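Local coordinates for protein YghZ aldo-keto reductase (Escherichia coli, PDB 3N6Q) that probably catalyses the NAD(P)H-dependent reduction of aldehydes or ketones to alcohols, as a TIM-barrel member of the aldo-keto reductase family, at residues B[195-200]-B[224-229]. Residues are numbered along the deposited sequence; the frame is centred on the assembly and turned at random.
Sequences SYNLLN and PLAQGL
With chi1 of 52°, Asn197 tucks CG between its own backbone N and carbonyl carbon, which sets the amide against Ala226; Leu199, CG anti to its carbonyl carbon, carries CD1 to Leu229. The contact joins the loops following neighbouring parallel barrel strands 191-193 and 218-221. The Asn197 amide does two jobs. OD1 accepts from Leu199 N at 2.8 Å through an in-plane lone pair, in a bond bent to 137° at the hydrogen, closing an Asx turn within the type I beta turn from Asn197 to Asn200. ND2 lies 3.7 Å from Ala226 CB and donates to the carbonyl of Thr223, the residue just before 224-229. Farther along, CD1 of Leu199 meets Leu229 CB at 4.1 Å, the two leucine side chains crossing nearly at right angles. The backbones meet at Pro224, whose CA-H points at Tyr196 O (CA to O 3.6 Å). Were Asn197 replaced by alanine, Leu199 N and the Thr223 carbonyl would probably lose their amide partner, and a gap is likely to open beside Ala226. With no direct hydrogen bond between them, the two segments rely on a water bridging Leu198 N to Pro224 O, the CA-H...O contact and apolar packing, while the Asn197 amide ties its own turn to the Thr223 carbonyl.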
# COMPACT_ATOMS: atom_id res chain seq x y z
N SER B 195 -6.49 30.31 -14.20
CA SER B 195 -6.33 31.75 -14.09
C SER B 195 -7.74 32.27 -14.36
O SER B 195 -8.32 31.92 -15.39
CB SER B 195 -5.43 32.28 -15.23
OG SER B 195 -4.08 31.88 -14.98
N TYR B 196 -8.18 33.23 -13.54
CA TYR B 196 -9.60 33.69 -13.60
C TYR B 196 -9.70 35.02 -12.88
O TYR B 196 -9.25 35.15 -11.75
CB TYR B 196 -10.47 32.65 -12.88
CG TYR B 196 -11.96 32.91 -13.03
CD1 TYR B 196 -12.44 33.73 -14.05
CD2 TYR B 196 -12.85 32.42 -12.09
CE1 TYR B 196 -13.84 33.92 -14.22
CE2 TYR B 196 -14.23 32.68 -12.20
CZ TYR B 196 -14.71 33.39 -13.28
OH TYR B 196 -16.09 33.60 -13.40
N ASN B 197 -10.16 36.06 -13.58
CA ASN B 197 -10.34 37.35 -12.95
C ASN B 197 -11.30 38.17 -13.83
O ASN B 197 -11.80 37.69 -14.87
CB ASN B 197 -8.98 38.09 -12.81
CG ASN B 197 -8.18 38.17 -14.13
OD1 ASN B 197 -8.58 38.83 -15.08
ND2 ASN B 197 -6.99 37.55 -14.15
N LEU B 198 -11.44 39.44 -13.49
CA LEU B 198 -12.42 40.25 -14.19
C LEU B 198 -12.10 40.37 -15.67
O LEU B 198 -13.01 40.46 -16.49
CB LEU B 198 -12.48 41.64 -13.56
CG LEU B 198 -13.60 41.93 -12.58
CD1 LEU B 198 -13.39 43.38 -12.16
CD2 LEU B 198 -14.96 41.81 -13.25
N LEU B 199 -10.81 40.33 -16.02
CA LEU B 199 -10.35 40.59 -17.37
C LEU B 199 -10.13 39.29 -18.13
O LEU B 199 -9.79 39.33 -19.30
CB LEU B 199 -9.02 41.37 -17.37
CG LEU B 199 -9.14 42.62 -16.49
CD1 LEU B 199 -7.88 43.42 -16.68
CD2 LEU B 199 -10.37 43.43 -16.93
N ASN B 200 -10.25 38.16 -17.45
CA ASN B 200 -9.92 36.88 -18.09
C ASN B 200 -10.96 35.83 -17.77
O ASN B 200 -10.94 35.20 -16.69
CB ASN B 200 -8.51 36.40 -17.73
CG ASN B 200 -8.16 35.09 -18.43
OD1 ASN B 200 -8.99 34.54 -19.16
ND2 ASN B 200 -7.00 34.57 -18.16
N PRO B 224 -6.13 36.42 -9.48
CA PRO B 224 -7.46 37.13 -9.40
C PRO B 224 -7.33 38.64 -9.52
O PRO B 224 -8.34 39.32 -9.83
CB PRO B 224 -7.99 36.73 -8.02
CG PRO B 224 -6.65 36.59 -7.13
CD PRO B 224 -5.67 35.92 -8.15
N LEU B 225 -6.12 39.18 -9.31
CA LEU B 225 -5.85 40.62 -9.54
C LEU B 225 -5.15 40.94 -10.85
O LEU B 225 -4.78 42.11 -11.08
CB LEU B 225 -5.12 41.25 -8.34
CG LEU B 225 -5.83 41.14 -6.99
CD1 LEU B 225 -4.98 41.84 -5.95
CD2 LEU B 225 -7.24 41.83 -7.05
N ALA B 226 -5.12 39.96 -11.77
CA ALA B 226 -4.58 40.17 -13.15
C ALA B 226 -3.20 40.80 -13.11
O ALA B 226 -2.90 41.72 -13.85
CB ALA B 226 -5.56 40.96 -14.04
N GLN B 227 -2.38 40.30 -12.17
CA GLN B 227 -1.02 40.76 -11.94
C GLN B 227 -0.85 42.27 -11.79
O GLN B 227 0.06 42.86 -12.37
CB GLN B 227 -0.10 40.24 -13.05
CG GLN B 227 -0.07 38.73 -13.07
CD GLN B 227 0.85 38.21 -14.18
OE1 GLN B 227 2.07 38.17 -14.01
NE2 GLN B 227 0.25 37.84 -15.32
N GLY B 228 -1.76 42.90 -11.05
CA GLY B 228 -1.66 44.32 -10.79
C GLY B 228 -2.57 45.12 -11.68
O GLY B 228 -2.84 46.26 -11.38
N LEU B 229 -3.07 44.56 -12.77
CA LEU B 229 -3.99 45.37 -13.59
C LEU B 229 -5.25 45.75 -12.80
O LEU B 229 -5.84 46.79 -13.03
CB LEU B 229 -4.38 44.66 -14.89
CG LEU B 229 -3.24 44.53 -15.89
CD1 LEU B 229 -3.76 43.77 -17.11
CD2 LEU B 229 -2.78 45.91 -16.29
O HOH W 1 -11.04 39.63 -10.60